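Local coordinates for protein Atg1 tMIT (Kluyveromyces marxianus, PDB 4P1N) that forms the tandem MIT region of a serine/threonine protein kinase essential for autophagy, where it is required for autophagosome formation, and active in cytoplasm-to-vacuole transport, at residues P12-L17 with L137-L142; A19-M24 with L113-S118; S8-F13 with K121-W126; V23-A28 with L107-S112; R191-S196 with W221-L226. One frame throughout, in Å; residues are numbered along the deposited sequence.

Contact 1 of 5, residues P12-L17 with L137-L142; sequences PFVESL and LKLNIL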
# COMPACT_ATOMS: atom_id res chain seq x y z
N PRO B 12 -14.03 -3.57 -2.16
CA PRO B 12 -14.27 -2.25 -2.74
C PRO B 12 -14.43 -1.16 -1.69
O PRO B 12 -14.10 -0.02 -1.97
CB PRO B 12 -15.57 -2.43 -3.55
CG PRO B 12 -16.06 -3.81 -3.28
CD PRO B 12 -14.93 -4.60 -2.71
N PHE B 13 -14.93 -1.50 -0.49
CA PHE B 13 -14.99 -0.52 0.59
C PHE B 13 -13.58 -0.12 1.04
O PHE B 13 -13.30 1.04 1.30
CB PHE B 13 -15.80 -1.03 1.76
CG PHE B 13 -17.29 -0.80 1.61
CD1 PHE B 13 -18.01 -1.43 0.61
CD2 PHE B 13 -17.97 0.03 2.50
CE1 PHE B 13 -19.38 -1.23 0.47
CE2 PHE B 13 -19.35 0.23 2.37
CZ PHE B 13 -20.05 -0.41 1.36
N VAL B 14 -12.69 -1.11 1.11
CA VAL B 14 -11.33 -0.89 1.48
C VAL B 14 -10.59 -0.14 0.37
O VAL B 14 -9.83 0.74 0.66
CB VAL B 14 -10.64 -2.22 1.80
CG1 VAL B 14 -9.16 -2.01 2.11
CG2 VAL B 14 -11.31 -2.86 3.00
N GLU B 15 -10.86 -0.44 -0.90
CA GLU B 15 -10.24 0.31 -2.00
C GLU B 15 -10.60 1.79 -1.97
O GLU B 15 -9.77 2.64 -2.24
CB GLU B 15 -10.64 -0.23 -3.37
CG GLU B 15 -9.83 -1.42 -3.79
CD GLU B 15 -10.27 -2.00 -5.13
OE1 GLU B 15 -11.48 -2.01 -5.42
OE2 GLU B 15 -9.39 -2.47 -5.89
N SER B 16 -11.88 2.05 -1.71
CA SER B 16 -12.44 3.41 -1.56
C SER B 16 -11.77 4.20 -0.39
O SER B 16 -11.41 5.35 -0.53
CB SER B 16 -13.96 3.28 -1.35
OG SER B 16 -14.57 4.54 -1.08
N LEU B 17 -11.59 3.56 0.76
CA LEU B 17 -10.87 4.18 1.85
C LEU B 17 -9.43 4.41 1.50
O LEU B 17 -8.89 5.42 1.91
CB LEU B 17 -10.96 3.35 3.15
CG LEU B 17 -12.37 3.40 3.72
CD1 LEU B 17 -12.61 2.24 4.69
CD2 LEU B 17 -12.67 4.74 4.38
N LEU B 137 -6.30 -11.98 -2.54
CA LEU B 137 -4.92 -11.53 -2.69
C LEU B 137 -4.90 -10.00 -2.62
O LEU B 137 -4.10 -9.42 -1.86
CB LEU B 137 -4.34 -12.03 -4.00
CG LEU B 137 -2.96 -12.69 -3.94
CD1 LEU B 137 -2.88 -13.88 -4.89
CD2 LEU B 137 -1.89 -11.68 -4.29
N LYS B 138 -5.80 -9.37 -3.38
CA LYS B 138 -5.92 -7.91 -3.46
C LYS B 138 -6.05 -7.27 -2.11
O LYS B 138 -5.34 -6.32 -1.78
CB LYS B 138 -7.18 -7.49 -4.24
CG LYS B 138 -6.96 -7.09 -5.68
CD LYS B 138 -7.89 -5.94 -6.03
CE LYS B 138 -7.90 -5.65 -7.52
NZ LYS B 138 -8.35 -4.25 -7.79
N LEU B 139 -7.01 -7.77 -1.34
CA LEU B 139 -7.21 -7.30 0.03
C LEU B 139 -5.94 -7.42 0.88
O LEU B 139 -5.60 -6.49 1.60
CB LEU B 139 -8.36 -8.08 0.71
CG LEU B 139 -8.69 -7.68 2.13
CD1 LEU B 139 -9.13 -6.22 2.19
CD2 LEU B 139 -9.77 -8.57 2.71
N ASN B 140 -5.26 -8.57 0.82
CA ASN B 140 -3.99 -8.75 1.54
C ASN B 140 -2.97 -7.69 1.20
O ASN B 140 -2.39 -7.04 2.08
CB ASN B 140 -3.37 -10.10 1.24
CG ASN B 140 -3.33 -10.98 2.45
OD1 ASN B 140 -2.78 -10.61 3.49
ND2 ASN B 140 -3.90 -12.15 2.34
N ILE B 141 -2.83 -7.45 -0.09
CA ILE B 141 -1.91 -6.43 -0.58
C ILE B 141 -2.31 -5.06 -0.03
O ILE B 141 -1.49 -4.38 0.59
CB ILE B 141 -1.77 -6.48 -2.11
CG1 ILE B 141 -0.90 -7.67 -2.48
CG2 ILE B 141 -1.16 -5.19 -2.65
CD1 ILE B 141 -0.90 -8.06 -3.96
N LEU B 142 -3.59 -4.70 -0.18
CA LEU B 142 -4.08 -3.42 0.28
C LEU B 142 -3.84 -3.19 1.73
O LEU B 142 -3.46 -2.09 2.15
CB LEU B 142 -5.59 -3.27 0.07
CG LEU B 142 -6.03 -2.73 -1.26
CD1 LEU B 142 -7.54 -2.62 -1.26
CD2 LEU B 142 -5.44 -1.36 -1.52
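Glu15 OE2 accepts a hydrogen bond from Lys138 NZ at 2.8 Å, and the opposite charges make this pair a salt bridge. The ammonium meets the oxygen nearly in line with its C-O bond, and the two side chains cross at about a right angle. Glutamate and lysine suit this margin because both are long enough to span segments whose axes come no closer than 10.4 Å. Glu15 sends CG away from the carbonyl carbon (chi1 -82°) and then runs extended, which carries the carboxylate across, while the lysine chain is bent at chi2. The helices, 10-33 and 137-170, run in roughly the same direction, their segments inclined by 30°, as expected of the first and third helices of an MIT three-helix bundle. Beneath the ion pair the chemistry turns aliphatic. Leu142 CD1 touches both Glu15 CG, at 3.6 Å, and Val14 CG1, at 3.8 Å, and so lies under the methylene part of the glutamate. The other methyl of Val14, CG2, reaches Leu139 CD1 at 4.1 Å; a branched valine can thus serve two leucines one helical turn apart. Thr123 and Trp126 of helix 95-129 close the inner side against Val14 and Leu139. Lys138 also faces the second subunit, where its NZ makes a long, weak ion pair with Glu15 of that copy and lies close to the equivalent Lys138.

Contact 2 of 5, residues A19-M24 with L113-S118; sequences AKAFVM and LTILAS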
# COMPACT_ATOMS: atom_id res chain seq x y z
N ALA B 19 -8.14 4.94 -1.46
CA ALA B 19 -8.09 6.12 -2.33
C ALA B 19 -8.08 7.43 -1.55
O ALA B 19 -7.30 8.38 -1.81
CB ALA B 19 -9.25 6.09 -3.30
N LYS B 20 -8.96 7.49 -0.58
CA LYS B 20 -8.99 8.61 0.35
C LYS B 20 -7.71 8.78 1.17
O LYS B 20 -7.21 9.92 1.34
CB LYS B 20 -10.18 8.43 1.30
CG LYS B 20 -11.53 8.60 0.61
CD LYS B 20 -12.72 8.13 1.45
CE LYS B 20 -13.99 8.24 0.63
NZ LYS B 20 -15.12 7.68 1.39
N ALA B 21 -7.18 7.68 1.70
CA ALA B 21 -5.93 7.75 2.46
C ALA B 21 -4.81 8.21 1.55
O ALA B 21 -4.04 9.13 1.87
CB ALA B 21 -5.60 6.39 3.08
N PHE B 22 -4.80 7.70 0.34
CA PHE B 22 -3.72 8.06 -0.58
C PHE B 22 -3.70 9.54 -0.89
O PHE B 22 -2.66 10.18 -0.90
CB PHE B 22 -3.87 7.26 -1.91
CG PHE B 22 -2.82 7.62 -2.91
CD1 PHE B 22 -1.56 7.04 -2.85
CD2 PHE B 22 -3.04 8.63 -3.86
CE1 PHE B 22 -0.57 7.38 -3.76
CE2 PHE B 22 -2.07 8.97 -4.79
CZ PHE B 22 -0.81 8.38 -4.73
N VAL B 23 -4.86 10.10 -1.19
CA VAL B 23 -4.96 11.50 -1.56
C VAL B 23 -4.57 12.41 -0.38
O VAL B 23 -3.91 13.42 -0.54
CB VAL B 23 -6.40 11.77 -2.08
CG1 VAL B 23 -6.72 13.21 -2.09
CG2 VAL B 23 -6.54 11.22 -3.50
N MET B 24 -4.93 12.02 0.82
CA MET B 24 -4.59 12.78 1.99
C MET B 24 -3.07 12.63 2.31
O MET B 24 -2.37 13.60 2.64
CB MET B 24 -5.50 12.31 3.15
CG MET B 24 -5.63 13.30 4.28
SD MET B 24 -6.29 14.90 3.76
CE MET B 24 -7.64 14.38 2.83
N LEU B 113 -4.04 9.18 9.07
CA LEU B 113 -4.15 8.14 10.06
C LEU B 113 -5.60 7.76 10.43
O LEU B 113 -5.89 6.59 10.67
CB LEU B 113 -3.41 8.54 11.30
CG LEU B 113 -1.93 8.51 11.17
CD1 LEU B 113 -1.32 9.30 12.32
CD2 LEU B 113 -1.45 7.05 11.20
N THR B 114 -6.51 8.72 10.40
CA THR B 114 -7.91 8.46 10.73
C THR B 114 -8.50 7.57 9.62
O THR B 114 -9.21 6.60 9.87
CB THR B 114 -8.76 9.77 10.87
OG1 THR B 114 -8.40 10.45 12.06
CG2 THR B 114 -10.24 9.49 10.95
N ILE B 115 -8.18 7.89 8.40
CA ILE B 115 -8.68 7.11 7.26
C ILE B 115 -8.08 5.72 7.24
O ILE B 115 -8.78 4.73 7.07
CB ILE B 115 -8.42 7.85 5.94
CG1 ILE B 115 -9.02 9.25 6.02
CG2 ILE B 115 -9.08 7.13 4.77
CD1 ILE B 115 -8.54 10.14 4.89
N LEU B 116 -6.77 5.63 7.46
CA LEU B 116 -6.10 4.35 7.50
C LEU B 116 -6.68 3.48 8.65
O LEU B 116 -6.95 2.29 8.45
CB LEU B 116 -4.55 4.55 7.65
CG LEU B 116 -3.89 5.27 6.44
CD1 LEU B 116 -2.51 5.79 6.80
CD2 LEU B 116 -3.81 4.37 5.21
N ALA B 117 -6.81 4.05 9.84
CA ALA B 117 -7.37 3.34 11.01
C ALA B 117 -8.76 2.80 10.74
O ALA B 117 -9.14 1.66 11.11
CB ALA B 117 -7.43 4.28 12.21
N SER B 118 -9.55 3.64 10.10
CA SER B 118 -10.92 3.28 9.76
C SER B 118 -10.95 2.04 8.84
O SER B 118 -11.79 1.17 8.97
CB SER B 118 -11.58 4.47 9.08
OG SER B 118 -12.89 4.11 8.71
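Ile115 lies over the backbone between Lys20 and Ala21, touching it with both of its branches. With CG1 beside the backbone N and anti to the carbonyl carbon (chi1 -55°), CG2 lies anti to the backbone N and rests 3.7 Å from Ala21 N and 3.9 Å from Lys20 CB, while CD1 extends to Lys20 O at 3.8 Å and to Met24 CB at 4.1 Å. Such an approach depends on Ala21, whose lone methyl lets the helices close until its CA is 5.6 Å from that of Ile115. Helices 10-33 and 95-129 run antiparallel, the pairing of the first two helices of an MIT three-helix bundle; here their segments are at 159°, the axes approaching to 8.7 Å. On the other flank Leu116 CD2 presses on Ala21 CB at 3.4 Å, tighter than usual van der Waals contact, which leaves the alanine methyl closely held. Lys20 contributes only its base here: the chain leaves extended beyond CG, past Asp228 and Leu231, which keeps the ammonium group off the aliphatic seam. Leu116 in turn packs on Arg149 and Phe150 of helix 137-170, the third member of the bundle, and Met24 on Ile225 of helix 209-227.

Contact 3 of 5, residues S8-F13 with K121-W126; sequences SNITPF and KLTSKW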
# COMPACT_ATOMS: atom_id res chain seq x y z
N SER B 8 -17.41 -10.32 -0.50
CA SER B 8 -16.66 -9.90 -1.68
C SER B 8 -16.87 -8.40 -1.90
O SER B 8 -16.29 -7.81 -2.81
CB SER B 8 -17.12 -10.68 -2.91
N ASN B 9 -17.72 -7.80 -1.05
CA ASN B 9 -17.99 -6.37 -1.05
C ASN B 9 -17.10 -5.54 -0.10
O ASN B 9 -17.03 -4.30 -0.21
CB ASN B 9 -19.46 -6.11 -0.70
N ILE B 10 -16.39 -6.20 0.83
CA ILE B 10 -15.50 -5.46 1.71
C ILE B 10 -14.30 -4.88 0.96
O ILE B 10 -13.80 -3.83 1.32
CB ILE B 10 -14.97 -6.30 2.87
CG1 ILE B 10 -14.51 -5.36 3.99
CG2 ILE B 10 -13.93 -7.28 2.38
CD1 ILE B 10 -13.18 -5.69 4.61
N THR B 11 -13.83 -5.58 -0.07
CA THR B 11 -12.67 -5.13 -0.81
C THR B 11 -12.89 -3.76 -1.47
O THR B 11 -12.02 -2.89 -1.34
CB THR B 11 -12.16 -6.19 -1.78
OG1 THR B 11 -11.62 -7.27 -1.02
CG2 THR B 11 -11.06 -5.65 -2.68
N PRO B 12 -14.03 -3.57 -2.16
CA PRO B 12 -14.27 -2.25 -2.74
C PRO B 12 -14.43 -1.16 -1.69
O PRO B 12 -14.10 -0.02 -1.97
CB PRO B 12 -15.57 -2.43 -3.55
CG PRO B 12 -16.06 -3.81 -3.28
CD PRO B 12 -14.93 -4.60 -2.71
N PHE B 13 -14.93 -1.50 -0.49
CA PHE B 13 -14.99 -0.52 0.59
C PHE B 13 -13.58 -0.12 1.04
O PHE B 13 -13.30 1.04 1.30
CB PHE B 13 -15.80 -1.03 1.76
CG PHE B 13 -17.29 -0.80 1.61
CD1 PHE B 13 -18.01 -1.43 0.61
CD2 PHE B 13 -17.97 0.03 2.50
CE1 PHE B 13 -19.38 -1.23 0.47
CE2 PHE B 13 -19.35 0.23 2.37
CZ PHE B 13 -20.05 -0.41 1.36
N LYS B 121 -10.04 -1.14 10.95
CA LYS B 121 -11.21 -1.47 11.77
C LYS B 121 -12.30 -2.19 10.97
O LYS B 121 -12.80 -3.21 11.39
CB LYS B 121 -11.79 -0.18 12.36
CG LYS B 121 -10.93 0.37 13.49
CD LYS B 121 -11.29 1.80 13.84
CE LYS B 121 -10.45 2.32 15.00
NZ LYS B 121 -10.80 3.74 15.32
N LEU B 122 -12.63 -1.64 9.81
CA LEU B 122 -13.62 -2.22 8.93
C LEU B 122 -13.21 -3.63 8.53
O LEU B 122 -14.01 -4.57 8.57
CB LEU B 122 -13.75 -1.36 7.67
CG LEU B 122 -14.92 -1.66 6.73
CD1 LEU B 122 -16.21 -1.06 7.28
CD2 LEU B 122 -14.67 -1.13 5.33
N THR B 123 -11.94 -3.77 8.15
CA THR B 123 -11.39 -5.05 7.77
C THR B 123 -11.37 -5.98 8.96
O THR B 123 -11.69 -7.16 8.84
CB THR B 123 -9.97 -4.90 7.17
OG1 THR B 123 -10.01 -3.99 6.06
CG2 THR B 123 -9.45 -6.23 6.70
N SER B 124 -10.98 -5.44 10.10
CA SER B 124 -10.85 -6.20 11.34
C SER B 124 -12.21 -6.75 11.74
O SER B 124 -12.36 -7.93 12.02
CB SER B 124 -10.29 -5.29 12.44
OG SER B 124 -10.16 -5.95 13.68
N LYS B 125 -13.21 -5.88 11.72
CA LYS B 125 -14.57 -6.28 12.03
C LYS B 125 -15.08 -7.37 11.05
O LYS B 125 -15.70 -8.36 11.47
CB LYS B 125 -15.49 -5.05 11.98
N TRP B 126 -14.82 -7.18 9.77
CA TRP B 126 -15.27 -8.12 8.73
C TRP B 126 -14.59 -9.47 8.92
O TRP B 126 -15.24 -10.53 8.84
CB TRP B 126 -14.99 -7.56 7.34
CG TRP B 126 -15.02 -8.59 6.26
CD1 TRP B 126 -16.13 -9.06 5.63
CD2 TRP B 126 -13.90 -9.29 5.70
NE1 TRP B 126 -15.77 -10.00 4.70
CE2 TRP B 126 -14.42 -10.17 4.73
CE3 TRP B 126 -12.52 -9.24 5.91
CZ2 TRP B 126 -13.60 -11.00 3.96
CZ3 TRP B 126 -11.71 -10.08 5.17
CH2 TRP B 126 -12.25 -10.95 4.20
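The indole of Trp126 carries Ile10 on one face and has the backbone oxygen Thr123 O at its edge, in the ring plane. Ile10 CG2 stands above the five-membered ring, 3.9 Å from its centroid and 15° off the normal, a CH-pi contact in which a slightly positive methyl hydrogen can point into the pi cloud. The isoleucine covers more of the indole than this one methyl: its CD1 is 3.8 Å from Trp126 CE3 and about as near to CB, CG and CD2, and the two side chains cross at about a right angle. With CG1 anti to the backbone N (chi1 -159°), CG2 takes the crowded position between the backbone N and the carbonyl carbon, and CD1 is carried on to Thr123 CA at 3.7 Å. This is where the first helix of the MIT three-helix bundle begins and the second nears its end, so the large aromatic and the branched aliphatic close that end of the bundle. A beta-branched residue suits the site because both arms can lie on the indole while the longer one also reaches Thr123. Nearer the surface, Leu122 CD2 lies against Phe13 CB at 3.7 Å and approaches the phenyl ring obliquely. Thr123 offers its CB and OG1 to Ile10 CD1; the hydroxyl is hydrogen-bonded to Ser119 O one turn earlier, which lets a threonine sit in an apolar setting. Thr123 also packs on Val143 of helix 137-170, the third helix, and Leu122 on Leu17.

Contact 4 of 5, residues V23-A28 with L107-S112; sequences VMYSFA and LLYLKS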
# COMPACT_ATOMS: atom_id res chain seq x y z
N VAL B 23 -4.86 10.10 -1.19
CA VAL B 23 -4.96 11.50 -1.56
C VAL B 23 -4.57 12.41 -0.38
O VAL B 23 -3.91 13.42 -0.54
CB VAL B 23 -6.40 11.77 -2.08
CG1 VAL B 23 -6.72 13.21 -2.09
CG2 VAL B 23 -6.54 11.22 -3.50
N MET B 24 -4.93 12.02 0.82
CA MET B 24 -4.59 12.78 1.99
C MET B 24 -3.07 12.63 2.31
O MET B 24 -2.37 13.60 2.64
CB MET B 24 -5.50 12.31 3.15
CG MET B 24 -5.63 13.30 4.28
SD MET B 24 -6.29 14.90 3.76
CE MET B 24 -7.64 14.38 2.83
N TYR B 25 -2.57 11.42 2.21
CA TYR B 25 -1.18 11.17 2.42
C TYR B 25 -0.34 11.98 1.45
O TYR B 25 0.69 12.58 1.86
CB TYR B 25 -0.89 9.68 2.33
CG TYR B 25 0.56 9.29 2.14
CD1 TYR B 25 1.38 9.12 3.20
CD2 TYR B 25 1.10 9.06 0.84
CE1 TYR B 25 2.70 8.80 3.04
CE2 TYR B 25 2.44 8.71 0.67
CZ TYR B 25 3.22 8.54 1.77
OH TYR B 25 4.55 8.19 1.66
N SER B 26 -0.72 11.99 0.17
CA SER B 26 0.07 12.73 -0.84
C SER B 26 0.03 14.25 -0.55
O SER B 26 0.99 14.95 -0.80
CB SER B 26 -0.43 12.48 -2.27
OG SER B 26 -0.68 11.11 -2.51
N PHE B 27 -1.07 14.75 -0.01
CA PHE B 27 -1.17 16.16 0.39
C PHE B 27 -0.24 16.39 1.56
O PHE B 27 0.59 17.28 1.51
CB PHE B 27 -2.65 16.52 0.67
CG PHE B 27 -2.94 17.99 0.93
CD1 PHE B 27 -2.10 19.02 0.51
CD2 PHE B 27 -4.13 18.33 1.56
CE1 PHE B 27 -2.43 20.37 0.73
CE2 PHE B 27 -4.48 19.66 1.78
CZ PHE B 27 -3.63 20.69 1.35
N ALA B 28 -0.32 15.57 2.60
CA ALA B 28 0.66 15.66 3.69
C ALA B 28 2.11 15.65 3.23
O ALA B 28 2.95 16.43 3.73
CB ALA B 28 0.47 14.55 4.72
N LEU B 107 -1.28 17.93 10.77
CA LEU B 107 -2.72 17.78 10.70
C LEU B 107 -3.16 16.86 9.55
O LEU B 107 -4.08 16.04 9.72
CB LEU B 107 -3.41 19.17 10.57
CG LEU B 107 -3.24 20.11 11.77
CD1 LEU B 107 -4.04 21.38 11.53
CD2 LEU B 107 -3.67 19.44 13.06
N LEU B 108 -2.51 16.99 8.40
CA LEU B 108 -2.77 16.12 7.24
C LEU B 108 -2.33 14.71 7.48
O LEU B 108 -2.99 13.77 7.04
CB LEU B 108 -2.10 16.70 5.98
CG LEU B 108 -2.69 18.05 5.58
CD1 LEU B 108 -1.87 18.69 4.49
CD2 LEU B 108 -4.17 17.92 5.17
N TYR B 109 -1.22 14.50 8.20
CA TYR B 109 -0.86 13.15 8.56
C TYR B 109 -1.89 12.59 9.55
O TYR B 109 -2.18 11.40 9.50
CB TYR B 109 0.57 13.03 9.14
CG TYR B 109 1.63 13.05 8.12
CD1 TYR B 109 1.67 12.10 7.09
CD2 TYR B 109 2.55 14.08 8.09
CE1 TYR B 109 2.63 12.15 6.09
CE2 TYR B 109 3.52 14.14 7.08
CZ TYR B 109 3.53 13.19 6.08
OH TYR B 109 4.51 13.26 5.13
N LEU B 110 -2.40 13.40 10.46
CA LEU B 110 -3.37 12.87 11.44
C LEU B 110 -4.68 12.51 10.75
O LEU B 110 -5.31 11.55 11.12
CB LEU B 110 -3.65 13.82 12.59
CG LEU B 110 -2.49 14.18 13.52
CD1 LEU B 110 -2.97 15.21 14.54
CD2 LEU B 110 -1.97 12.99 14.32
N LYS B 111 -5.09 13.26 9.74
CA LYS B 111 -6.24 12.88 9.00
C LYS B 111 -6.00 11.61 8.20
O LYS B 111 -6.88 10.72 8.15
CB LYS B 111 -6.70 14.03 8.11
CG LYS B 111 -7.92 13.73 7.27
CD LYS B 111 -9.18 13.48 8.09
CE LYS B 111 -9.72 14.75 8.76
NZ LYS B 111 -10.58 14.31 9.88
N SER B 112 -4.82 11.49 7.59
CA SER B 112 -4.44 10.22 6.96
C SER B 112 -4.57 9.03 7.88
O SER B 112 -5.15 7.99 7.54
CB SER B 112 -3.01 10.25 6.37
OG SER B 112 -2.84 11.36 5.49
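Leu108 CD1 sits over the centre of the Phe27 ring, 3.7 Å from its centroid and 10° off the normal, and Ala28 CB lies 3.5 Å from the centroid of the Tyr109 ring, over its face; both are CH-pi contacts. The Tyr109 ring turns toward helix 10-33 because its CG is anti to the carbonyl carbon (chi1 -78°); Tyr25 CD1 lies at its edge, near the plane. The Tyr109 hydroxyl is hydrogen-bonded to Glu29 and that of Tyr25 to Glu152, so both polar ends have partners while Tyr109 offers a flat apolar surface. A leucine in place of Tyr109 would probably leave Glu29 without its hydroxyl partner and the Ala28 methyl without a flat surface. Among aliphatic contacts, Ala28 CB meets Leu108 CB at 3.6 Å, and the bent Met24 chain lays CG against Lys111 CG at 3.8 Å, while the lysine chain leads away, its NZ making a salt bridge with Glu235 and a hydrogen bond to Leu231 O. Ser112 is the polar element: its OG bonds to Leu108 O at 2.9 Å within helix 95-129, opposite Ser112 N across the oxygen's plane, and lies 3.6 Å from Met24 CG, with no hydrogen bond across the segments. Small Ala28 and Ser112 let the axes of the two segments approach to 8.4 Å, at 161°, the close antiparallel packing of the first two helices in an MIT bundle.

Contact 5 of 5, residues R191-S196 with W221-L226; sequences RALDIS and WMLEIL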
# COMPACT_ATOMS: atom_id res chain seq x y z
N ARG B 191 -7.69 23.08 -0.84
CA ARG B 191 -6.87 22.28 -1.73
C ARG B 191 -7.74 21.56 -2.76
O ARG B 191 -7.42 21.55 -3.95
CB ARG B 191 -6.05 21.28 -0.93
CG ARG B 191 -5.22 20.31 -1.77
CD ARG B 191 -4.21 21.07 -2.62
NE ARG B 191 -3.37 20.14 -3.35
CZ ARG B 191 -2.70 20.45 -4.45
NH1 ARG B 191 -2.75 21.68 -4.94
NH2 ARG B 191 -1.97 19.51 -5.06
N ALA B 192 -8.85 20.99 -2.33
CA ALA B 192 -9.76 20.31 -3.29
C ALA B 192 -10.31 21.26 -4.38
O ALA B 192 -10.42 20.89 -5.53
CB ALA B 192 -10.91 19.66 -2.56
N LEU B 193 -10.70 22.46 -3.99
CA LEU B 193 -11.25 23.45 -4.91
C LEU B 193 -10.17 24.02 -5.84
O LEU B 193 -10.44 24.25 -7.01
CB LEU B 193 -11.97 24.58 -4.15
CG LEU B 193 -13.45 24.30 -3.84
CD1 LEU B 193 -13.75 22.88 -3.42
CD2 LEU B 193 -14.00 25.22 -2.77
N ASP B 194 -8.94 24.22 -5.34
CA ASP B 194 -7.82 24.59 -6.22
C ASP B 194 -7.56 23.55 -7.29
O ASP B 194 -7.35 23.88 -8.44
CB ASP B 194 -6.51 24.73 -5.44
CG ASP B 194 -6.48 25.92 -4.54
OD1 ASP B 194 -7.23 26.90 -4.74
OD2 ASP B 194 -5.66 25.88 -3.61
N ILE B 195 -7.54 22.28 -6.90
CA ILE B 195 -7.29 21.20 -7.85
C ILE B 195 -8.37 21.18 -8.94
O ILE B 195 -8.03 21.03 -10.11
CB ILE B 195 -7.23 19.82 -7.18
CG1 ILE B 195 -5.97 19.71 -6.32
CG2 ILE B 195 -7.20 18.73 -8.25
CD1 ILE B 195 -6.01 18.58 -5.31
N SER B 196 -9.65 21.32 -8.56
CA SER B 196 -10.73 21.35 -9.55
C SER B 196 -10.73 22.63 -10.42
O SER B 196 -11.07 22.58 -11.61
CB SER B 196 -12.10 21.15 -8.90
OG SER B 196 -12.36 19.75 -8.71
N TRP B 221 -12.63 12.86 -3.84
CA TRP B 221 -12.19 12.05 -2.71
C TRP B 221 -11.95 12.92 -1.49
O TRP B 221 -12.39 12.60 -0.40
CB TRP B 221 -10.93 11.28 -3.00
CG TRP B 221 -11.07 10.21 -3.99
CD1 TRP B 221 -10.33 10.07 -5.14
CD2 TRP B 221 -11.93 9.07 -3.92
NE1 TRP B 221 -10.69 8.92 -5.78
CE2 TRP B 221 -11.67 8.28 -5.06
CE3 TRP B 221 -12.86 8.61 -3.00
CZ2 TRP B 221 -12.31 7.10 -5.31
CZ3 TRP B 221 -13.53 7.42 -3.25
CH2 TRP B 221 -13.25 6.68 -4.40
N MET B 222 -11.29 14.06 -1.69
CA MET B 222 -10.96 14.99 -0.60
C MET B 222 -12.17 15.53 0.10
O MET B 222 -12.25 15.48 1.32
CB MET B 222 -10.11 16.16 -1.09
CG MET B 222 -8.73 15.68 -1.53
SD MET B 222 -7.65 17.03 -2.02
CE MET B 222 -7.33 17.83 -0.48
N LEU B 223 -13.14 16.02 -0.67
CA LEU B 223 -14.35 16.58 -0.10
C LEU B 223 -15.25 15.53 0.53
O LEU B 223 -15.99 15.84 1.48
CB LEU B 223 -15.15 17.38 -1.16
CG LEU B 223 -14.50 18.63 -1.72
CD1 LEU B 223 -15.33 19.21 -2.87
CD2 LEU B 223 -14.32 19.66 -0.63
N GLU B 224 -15.24 14.31 0.01
CA GLU B 224 -16.04 13.24 0.65
C GLU B 224 -15.56 12.95 2.05
O GLU B 224 -16.34 12.64 2.93
CB GLU B 224 -16.05 11.96 -0.16
CG GLU B 224 -17.18 11.96 -1.17
CD GLU B 224 -16.89 11.12 -2.38
OE1 GLU B 224 -17.30 11.55 -3.47
OE2 GLU B 224 -16.25 10.04 -2.23
N ILE B 225 -14.26 13.10 2.27
CA ILE B 225 -13.71 12.94 3.59
C ILE B 225 -14.45 13.86 4.57
O ILE B 225 -14.80 13.45 5.67
CB ILE B 225 -12.19 13.19 3.59
CG1 ILE B 225 -11.51 12.04 2.88
CG2 ILE B 225 -11.66 13.34 5.01
CD1 ILE B 225 -10.10 12.37 2.43
N LEU B 226 -14.72 15.08 4.13
CA LEU B 226 -15.34 16.08 4.96
C LEU B 226 -16.84 15.86 5.18
O LEU B 226 -17.40 16.43 6.09
CB LEU B 226 -15.14 17.45 4.36
CG LEU B 226 -13.70 17.91 4.10
CD1 LEU B 226 -13.68 19.35 3.62
CD2 LEU B 226 -12.90 17.78 5.40
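Met222 reaches across to helix 184-204 and touches three of its residues. Its CE lies 3.5 Å from Arg191 CG, its SD 4.0 Å from Ile195 CD1, and its CB 3.9 Å from Ala192 CB. The bend at chi3 (70°) turns CE onto the arginine's methylenes, a fit that a flexible, unbranched thioether makes readily. Ala192 CB is wedged between this chain and Leu223 CG, which it meets at 3.8 Å, and beyond it Leu193 CD1 finds Leu223 CD1 at 4.0 Å. Replacing Met222 by alanine is likely to open a gap beside Arg191 and Ile195 and leave the arginine chain freer to shift. One shell out, Ile195 CG1 lies over one face of the Arg191 guanidinium, whose NH1 is salt-bridged outside these segments, to an acidic side chain of another protein's chain. Ser219 OG is hydrogen-bonded to both Ala192 O and Ser196 OG, one turn before Met222. The helices run antiparallel, these two segments 154° apart in direction, as the first two of the second MIT domain; helix 250-273, its third, packs Ile256, Val260 and Ile263 on Leu223, while Val23 and Phe27 of helix 10-33 press on Met222 and Arg191.

Contacts 3, 2 and 4 follow one another along one antiparallel pair, helices 10-33 and 95-129. Contacts 2 and 4 are buried near the centre of the chain, where alanine and serine allow close approach; contact 3, about 20 Å from the centre and partly buried, closes the end of the pair with an isoleucine on an indole. Contact 1 adds the third helix at that same end and has the one salt bridge across a segment pair, on its margin toward the second subunit. Contact 5 is buried as well, but within the second MIT domain. It touches contacts 2 and 4 through Val23 and Met24, and contact 4 also through Phe27, so helix 10-33 serves both domains.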